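Local coordinates for leucine aminopeptidase A1, chloroplastic (Solanum lycopersicum, PDB 5D8N), which removes N-terminal amino acids, leucine by preference, from peptides as a magnesium-dependent homohexameric aminopeptidase, and also acts as a protein-folding chaperone, at residues D45-G50 / G104-V109; F279-F284 / H350-A355. The protein carries 1 engineered substitution. All blocks are in the same frame, centred on the assembly; numbering follows the deposited sequence. Where two conformers were deposited one is given.

Contact 1 (D45-G50 / G104-V109)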
ATOM      1  N   ASP A  45       2.091 -56.533   4.863  1.00 33.06           N
ATOM      2  CA  ASP A  45       2.247 -55.731   3.663  1.00 34.45           C
ATOM      3  C   ASP A  45       3.481 -54.825   3.691  1.00 33.91           C
ATOM      4  O   ASP A  45       4.055 -54.513   2.657  1.00 37.99           O
ATOM      5  CB  ASP A  45       1.007 -54.885   3.426  1.00 32.29           C
ATOM      6  CG  ASP A  45      -0.244 -55.714   3.286  1.00 35.65           C
ATOM      7  OD1 ASP A  45      -0.137 -56.865   2.823  1.00 38.07           O
ATOM      8  OD2 ASP A  45      -1.332 -55.237   3.671  1.00 36.96           O
ATOM      9  N   LEU A  46       3.839 -54.346   4.868  1.00 28.73           N
ATOM     10  CA  LEU A  46       4.883 -53.358   4.993  1.00 27.61           C
ATOM     11  C   LEU A  46       5.500 -53.397   6.374  1.00 26.50           C
ATOM     12  O   LEU A  46       4.817 -53.252   7.385  1.00 27.77           O
ATOM     13  CB  LEU A  46       4.320 -51.964   4.736  1.00 31.58           C
ATOM     14  CG  LEU A  46       5.290 -50.811   5.030  1.00 34.20           C
ATOM     15  CD1 LEU A  46       6.405 -50.734   3.996  1.00 34.88           C
ATOM     16  CD2 LEU A  46       4.484 -49.528   5.044  1.00 37.49           C
ATOM     17  N   LEU A  47       6.818 -53.475   6.385  1.00 27.50           N
ATOM     18  CA  LEU A  47       7.607 -53.367   7.596  1.00 27.40           C
ATOM     19  C   LEU A  47       8.404 -52.070   7.506  1.00 27.65           C
ATOM     20  O   LEU A  47       9.254 -51.900   6.623  1.00 28.49           O
ATOM     21  CB  LEU A  47       8.572 -54.559   7.675  1.00 28.03           C
ATOM     22  CG  LEU A  47       9.614 -54.504   8.797  1.00 29.71           C
ATOM     23  CD1 LEU A  47       8.965 -54.476  10.177  1.00 32.04           C
ATOM     24  CD2 LEU A  47      10.550 -55.694   8.688  1.00 32.69           C
ATOM     25  N   ALA A  48       8.205 -51.211   8.493  1.00 25.88           N
ATOM     26  CA  ALA A  48       8.967 -49.975   8.598  1.00 27.72           C
ATOM     27  C   ALA A  48       9.942 -50.067   9.756  1.00 26.65           C
ATOM     28  O   ALA A  48       9.552 -50.384  10.884  1.00 27.01           O
ATOM     29  CB  ALA A  48       8.020 -48.797   8.833  1.00 27.64           C
ATOM     30  N   ILE A  49      11.193 -49.734   9.477  1.00 26.36           N
ATOM     31  CA  ILE A  49      12.247 -49.802  10.475  1.00 27.95           C
ATOM     32  C   ILE A  49      12.931 -48.457  10.670  1.00 28.75           C
ATOM     33  O   ILE A  49      13.417 -47.834   9.719  1.00 26.36           O
ATOM     34  CB  ILE A  49      13.324 -50.800  10.036  1.00 32.72           C
ATOM     35  CG1 ILE A  49      12.692 -52.187   9.964  1.00 35.75           C
ATOM     36  CG2 ILE A  49      14.484 -50.792  11.034  1.00 31.93           C
ATOM     37  CD1 ILE A  49      13.465 -53.120   9.055  1.00 43.90           C
ATOM     38  N   GLY A  50      12.947 -48.007  11.916  1.00 28.59           N
ATOM     39  CA  GLY A  50      13.524 -46.711  12.266  1.00 28.89           C
ATOM     40  C   GLY A  50      14.988 -46.905  12.569  1.00 28.88           C
ATOM     41  O   GLY A  50      15.310 -47.706  13.447  1.00 29.54           O
ATOM     42  N   GLY A 104       6.911 -59.234   0.294  1.00 42.67           N
ATOM     43  CA  GLY A 104       6.716 -58.093   1.172  1.00 41.29           C
ATOM     44  C   GLY A 104       7.353 -56.781   0.759  1.00 40.99           C
ATOM     45  O   GLY A 104       7.784 -56.595  -0.385  1.00 34.06           O
ATOM     46  N   ARG A 105       7.362 -55.846   1.709  1.00 35.52           N
ATOM     47  CA  ARG A 105       7.882 -54.512   1.463  1.00 33.40           C
ATOM     48  C   ARG A 105       8.558 -54.021   2.734  1.00 27.21           C
ATOM     49  O   ARG A 105       7.979 -54.100   3.815  1.00 25.98           O
ATOM     50  CB  ARG A 105       6.722 -53.612   1.044  1.00 35.44           C
ATOM     51  CG  ARG A 105       7.137 -52.253   0.546  1.00 37.24           C
ATOM     52  CD  ARG A 105       5.921 -51.387   0.276  1.00 36.77           C
ATOM     53  NE  ARG A 105       5.287 -51.692  -1.005  1.00 33.07           N
ATOM     54  CZ  ARG A 105       5.556 -51.075  -2.150  1.00 28.64           C
ATOM     55  NH1 ARG A 105       6.513 -50.167  -2.225  1.00 29.48           N
ATOM     56  NH2 ARG A 105       4.805 -51.306  -3.215  1.00 28.05           N
ATOM     57  N   ILE A 106       9.735 -53.433   2.582  1.00 26.26           N
ATOM     58  CA  ILE A 106      10.417 -52.812   3.693  1.00 28.79           C
ATOM     59  C   ILE A 106      10.640 -51.332   3.428  1.00 28.46           C
ATOM     60  O   ILE A 106      10.997 -50.941   2.321  1.00 30.23           O
ATOM     61  CB  ILE A 106      11.766 -53.493   3.969  1.00 32.77           C
ATOM     62  CG1 ILE A 106      11.481 -54.845   4.613  1.00 39.95           C
ATOM     63  CG2 ILE A 106      12.597 -52.673   4.951  1.00 33.30           C
ATOM     64  CD1 ILE A 106      12.696 -55.730   4.839  1.00 47.34           C
ATOM     65  N   THR A 107      10.424 -50.496   4.440  0.56 26.18           N
ATOM     66  CA  THR A 107      10.927 -49.126   4.386  0.56 27.17           C
ATOM     67  C   THR A 107      11.831 -48.826   5.575  0.56 27.19           C
ATOM     68  O   THR A 107      11.467 -49.084   6.725  0.56 26.37           O
ATOM     69  CB  THR A 107       9.804 -48.073   4.282  0.56 27.70           C
ATOM     70  OG1 THR A 107      10.369 -46.761   4.110  0.56 26.37           O
ATOM     71  CG2 THR A 107       8.903 -48.105   5.506  0.56 28.77           C
ATOM     72  N   LEU A 108      13.030 -48.327   5.277  1.00 26.57           N
ATOM     73  CA  LEU A 108      13.926 -47.815   6.310  1.00 25.76           C
ATOM     74  C   LEU A 108      13.700 -46.325   6.452  1.00 23.26           C
ATOM     75  O   LEU A 108      13.600 -45.613   5.464  1.00 24.65           O
ATOM     76  CB  LEU A 108      15.382 -48.046   5.915  1.00 30.79           C
ATOM     77  CG  LEU A 108      15.755 -49.483   5.523  1.00 33.57           C
ATOM     78  CD1 LEU A 108      17.250 -49.503   5.272  1.00 33.03           C
ATOM     79  CD2 LEU A 108      15.383 -50.469   6.624  1.00 33.62           C
ATOM     80  N   VAL A 109      13.580 -45.859   7.686  1.00 22.89           N
ATOM     81  CA  VAL A 109      13.288 -44.462   7.972  1.00 23.78           C
ATOM     82  C   VAL A 109      14.390 -43.893   8.836  1.00 25.86           C
ATOM     83  O   VAL A 109      14.694 -44.439   9.903  1.00 25.46           O
ATOM     84  CB  VAL A 109      11.964 -44.336   8.747  1.00 24.60           C
ATOM     85  CG1 VAL A 109      11.687 -42.884   9.079  1.00 23.89           C
ATOM     86  CG2 VAL A 109      10.823 -44.913   7.919  1.00 26.53           C
TER
HETATM   87  O   HOH W   1       3.167 -53.870  -0.360  1.00 45.19           O

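Contact 2 (F279-F284 / H350-A355)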
ATOM      1  N   PHE A 279     -22.424 -20.239  24.569  1.00 20.99           N
ATOM      2  CA  PHE A 279     -21.310 -20.284  25.503  1.00 20.27           C
ATOM      3  C   PHE A 279     -21.272 -21.713  26.037  1.00 19.61           C
ATOM      4  O   PHE A 279     -22.220 -22.186  26.655  1.00 20.08           O
ATOM      5  CB  PHE A 279     -21.536 -19.235  26.599  1.00 19.92           C
ATOM      6  CG  PHE A 279     -20.364 -19.055  27.518  1.00 21.82           C
ATOM      7  CD1 PHE A 279     -20.156 -19.920  28.586  1.00 22.14           C
ATOM      8  CD2 PHE A 279     -19.554 -17.941  27.400  1.00 21.01           C
ATOM      9  CE1 PHE A 279     -19.084 -19.739  29.445  1.00 21.75           C
ATOM     10  CE2 PHE A 279     -18.495 -17.755  28.263  1.00 21.70           C
ATOM     11  CZ  PHE A 279     -18.243 -18.657  29.275  1.00 20.12           C
ATOM     12  N   ILE A 280     -20.168 -22.387  25.779  1.00 19.29           N
ATOM     13  CA  ILE A 280     -20.012 -23.794  26.056  1.00 21.49           C
ATOM     14  C   ILE A 280     -19.250 -24.021  27.345  1.00 21.58           C
ATOM     15  O   ILE A 280     -18.131 -23.522  27.530  1.00 20.27           O
ATOM     16  CB  ILE A 280     -19.250 -24.475  24.904  1.00 21.92           C
ATOM     17  CG1 ILE A 280     -20.048 -24.376  23.608  1.00 20.91           C
ATOM     18  CG2 ILE A 280     -18.989 -25.926  25.246  1.00 24.01           C
ATOM     19  CD1 ILE A 280     -19.223 -24.680  22.378  1.00 24.13           C
ATOM     20  N   HIS A 281     -19.871 -24.780  28.243  1.00 23.03           N
ATOM     21  CA  HIS A 281     -19.244 -25.166  29.506  1.00 22.31           C
ATOM     22  C   HIS A 281     -19.325 -26.670  29.759  1.00 21.61           C
ATOM     23  O   HIS A 281     -20.388 -27.210  30.045  1.00 23.73           O
ATOM     24  CB  HIS A 281     -19.877 -24.391  30.662  1.00 21.86           C
ATOM     25  CG  HIS A 281     -19.234 -24.645  31.987  1.00 23.21           C
ATOM     26  ND1 HIS A 281     -19.866 -24.370  33.184  1.00 23.22           N
ATOM     27  CD2 HIS A 281     -18.063 -25.253  32.311  1.00 24.24           C
ATOM     28  CE1 HIS A 281     -19.057 -24.685  34.183  1.00 23.92           C
ATOM     29  NE2 HIS A 281     -17.966 -25.244  33.684  1.00 22.66           N
ATOM     30  N   LEU A 282     -18.210 -27.358  29.594  1.00 21.10           N
ATOM     31  CA  LEU A 282     -18.120 -28.773  29.961  1.00 20.86           C
ATOM     32  C   LEU A 282     -17.345 -28.879  31.253  1.00 20.94           C
ATOM     33  O   LEU A 282     -16.449 -28.062  31.519  1.00 21.61           O
ATOM     34  CB  LEU A 282     -17.360 -29.563  28.903  1.00 19.68           C
ATOM     35  CG  LEU A 282     -17.981 -29.641  27.515  1.00 20.95           C
ATOM     36  CD1 LEU A 282     -16.993 -30.243  26.524  1.00 21.14           C
ATOM     37  CD2 LEU A 282     -19.223 -30.504  27.563  1.00 23.21           C
ATOM     38  N   CYS A 283     -17.700 -29.874  32.056  1.00 22.39           N
ATOM     39  CA  CYS A 283     -16.961 -30.177  33.277  1.00 23.51           C
ATOM     40  C   CYS A 283     -16.668 -31.665  33.395  1.00 23.80           C
ATOM     41  O   CYS A 283     -17.592 -32.486  33.359  1.00 24.57           O
ATOM     42  CB  CYS A 283     -17.739 -29.737  34.513  1.00 26.65           C
ATOM     43  SG  CYS A 283     -16.761 -29.920  36.038  1.00 31.52           S
ATOM     44  N   PHE A 284     -15.387 -31.996  33.495  1.00 21.69           N
ATOM     45  CA  PHE A 284     -14.957 -33.358  33.729  1.00 23.79           C
ATOM     46  C   PHE A 284     -14.659 -33.550  35.202  1.00 24.94           C
ATOM     47  O   PHE A 284     -13.909 -32.757  35.782  1.00 23.68           O
ATOM     48  CB  PHE A 284     -13.707 -33.728  32.916  1.00 24.60           C
ATOM     49  CG  PHE A 284     -13.059 -34.997  33.381  1.00 24.27           C
ATOM     50  CD1 PHE A 284     -13.492 -36.206  32.911  1.00 23.42           C
ATOM     51  CD2 PHE A 284     -12.106 -34.976  34.396  1.00 26.60           C
ATOM     52  CE1 PHE A 284     -12.977 -37.374  33.426  1.00 23.39           C
ATOM     53  CE2 PHE A 284     -11.605 -36.146  34.939  1.00 24.50           C
ATOM     54  CZ  PHE A 284     -12.050 -37.351  34.448  1.00 24.07           C
ATOM     55  N   HIS A 350     -12.683 -27.818  33.896  1.00 21.37           N
ATOM     56  CA  HIS A 350     -13.716 -27.065  33.193  1.00 21.37           C
ATOM     57  C   HIS A 350     -13.231 -26.658  31.808  1.00 20.37           C
ATOM     58  O   HIS A 350     -12.097 -26.183  31.652  1.00 20.69           O
ATOM     59  CB  HIS A 350     -14.054 -25.828  34.010  1.00 21.89           C
ATOM     60  CG  HIS A 350     -14.624 -26.152  35.348  1.00 22.08           C
ATOM     61  ND1 HIS A 350     -15.973 -26.107  35.606  1.00 24.80           N
ATOM     62  CD2 HIS A 350     -14.032 -26.512  36.507  1.00 24.24           C
ATOM     63  CE1 HIS A 350     -16.197 -26.511  36.842  1.00 27.89           C
ATOM     64  NE2 HIS A 350     -15.029 -26.692  37.429  1.00 26.20           N
ATOM     65  N   PHE A 351     -14.013 -27.020  30.798  1.00 19.50           N
ATOM     66  CA  PHE A 351     -13.700 -26.673  29.419  1.00 19.88           C
ATOM     67  C   PHE A 351     -14.664 -25.587  28.949  1.00 19.17           C
ATOM     68  O   PHE A 351     -15.881 -25.788  28.953  1.00 19.37           O
ATOM     69  CB  PHE A 351     -13.825 -27.890  28.498  1.00 20.62           C
ATOM     70  CG  PHE A 351     -13.111 -29.113  28.970  1.00 20.15           C
ATOM     71  CD1 PHE A 351     -13.653 -29.910  29.978  1.00 21.14           C
ATOM     72  CD2 PHE A 351     -11.878 -29.447  28.455  1.00 21.09           C
ATOM     73  CE1 PHE A 351     -12.995 -31.062  30.373  1.00 21.71           C
ATOM     74  CE2 PHE A 351     -11.167 -30.540  28.919  1.00 21.25           C
ATOM     75  CZ  PHE A 351     -11.720 -31.356  29.878  1.00 20.85           C
ATOM     76  N   ILE A 352     -14.130 -24.421  28.594  1.00 19.64           N
ATOM     77  CA  ILE A 352     -14.951 -23.229  28.365  1.00 19.54           C
ATOM     78  C   ILE A 352     -14.657 -22.560  27.028  1.00 18.92           C
ATOM     79  O   ILE A 352     -13.503 -22.309  26.714  1.00 19.27           O
ATOM     80  CB  ILE A 352     -14.730 -22.247  29.519  1.00 19.96           C
ATOM     81  CG1 ILE A 352     -15.305 -22.829  30.812  1.00 21.89           C
ATOM     82  CG2 ILE A 352     -15.378 -20.911  29.221  1.00 22.01           C
ATOM     83  CD1 ILE A 352     -14.730 -22.215  32.060  1.00 22.15           C
ATOM     84  N   VAL A 353     -15.688 -22.419  26.198  1.00 18.05           N
ATOM     85  CA  VAL A 353     -15.586 -21.776  24.903  1.00 18.53           C
ATOM     86  C   VAL A 353     -16.756 -20.821  24.676  1.00 20.22           C
ATOM     87  O   VAL A 353     -17.917 -21.241  24.646  1.00 18.72           O
ATOM     88  CB  VAL A 353     -15.604 -22.794  23.757  1.00 19.26           C
ATOM     89  CG1 VAL A 353     -15.579 -22.074  22.414  1.00 18.62           C
ATOM     90  CG2 VAL A 353     -14.394 -23.720  23.839  1.00 19.53           C
ATOM     91  N   ALA A 354     -16.446 -19.533  24.542  1.00 21.47           N
ATOM     92  CA  ALA A 354     -17.452 -18.545  24.179  1.00 19.91           C
ATOM     93  C   ALA A 354     -17.559 -18.444  22.663  1.00 19.01           C
ATOM     94  O   ALA A 354     -16.770 -17.734  22.008  1.00 18.47           O
ATOM     95  CB  ALA A 354     -17.110 -17.195  24.785  1.00 21.22           C
ATOM     96  N   ALA A 355     -18.455 -19.250  22.102  1.00 16.86           N
ATOM     97  CA  ALA A 355     -18.508 -19.436  20.665  1.00 17.59           C
ATOM     98  C   ALA A 355     -19.444 -18.423  19.991  1.00 18.02           C
ATOM     99  O   ALA A 355     -20.534 -18.113  20.472  1.00 18.28           O
ATOM    100  CB  ALA A 355     -18.969 -20.844  20.343  1.00 17.49           C
TER

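Contact 1 (D45-G50 / G104-V109)
I49 and L108 lie side by side on one face of the sheet and point the same way. CD2 of L108 reaches back to CB of I49 at 4.0 Å. L47 and I106 share this face, and helix 67-75 packs on it through I49 and L108. On the other face T107 has two conformers. In one of them OG1 is anti to the backbone N (chi1 -175°) and bonds to V97 O on strand 96-101, and CG2 of T107 meets CB of A48 at 3.5 Å. Helix 119-134 lies over this face at L46, A48 and V109.

Between the faces the two strands run parallel. L47 N gives its hydrogen to R105 O and I49 N to T107 O. T107 N and V109 N answer to L47 O and I49 O, each at 2.8 Å. Strands 46-52 and 104-112 are neighbours in the mixed sheet of the N-terminal, macro-like domain, with 139-144 and 96-101 beyond them.

At the polar end CD1 of L46 rests on the R105 chain, 3.8 Å from CD. One water gives a hydrogen to D45 O and accepts one from R105 NE, in the guanidinium plane. R105 NH1 bonds to N98, and NH2 forms salt bridges with E86 and E87 of a second subunit. The aliphatic part of R105 thus packs on L46, while its guanidinium probably ties this strand end to the second subunit through NH2.

Contact 2 (F279-F284 / H350-A355)
H350 meets H281 and C283 on one face of an antiparallel pair of strands. H350 CB lies 4.0 Å from H281 NE2. CG is anti to the carbonyl carbon (chi1 -63°), which sets the ring beside H281, and H350 ND1 is hydrogen-bonded to H281 NE2 at 2.9 Å. The bond is close to straight, and either nitrogen could be the donor. The two rings meet rim to rim, with their planes at 28°. H350 CE1 lies 3.5 Å from C283 SG, and the sulfur sits over one face of the ring, offset toward its rim. At the tip, NE2 bonds to E348, so both ring nitrogens are engaged. With an alanine in place of H350, H281 NE2 and E348 would probably lose their shared imidazole partner, and a gap would be likely to open beside the C283 sulfur.

The strands belong to the mixed sheet of the M17 catalytic domain. Strand 278-284 lies between 247-252 and 347-358 and is antiparallel to both. Two hydrogen-bonded pairs join the segments, I280 with V353 and L282 with F351. V353 N approaches a lone pair of I280 O in the carbonyl plane, whereas F351 N comes to L282 O tilted 29° from that plane.

Further along the histidine face, CG1 of I352 lies alongside H281. I352 CG2 touches CZ of F279 at 3.6 Å. CD2 of the same phenylalanine meets CB of A354. Y398 packs edge-to-face with both F279 and H281. On the reverse face the edge of the F351 ring takes CB of F284 at CE1, 3.8 Å away, and CD1 meets CB of L282. Helix 327-342 adjoins F351 there, and helix 229-242 touches I280, L282 and A355.

Contact 1 lies in the N-terminal domain and contact 2 in the catalytic domain. Their centres are about 43 Å apart, on opposite sides of the chain's centre, and their nearest atoms are about 33 Å apart. They follow one another along the chain. Contact 2 is nearer the active site: the side chain of V353 is about 7 Å from that of K300, a magnesium ligand, and that of A354 about 11 Å from that of R389, a predicted active-site residue. A bound magnesium ion lies about 7 Å from the R105 side chain, but contact 1 is away from the catalytic magnesium site. Contact 1 reaches a second subunit, whereas no other chain touches contact 2.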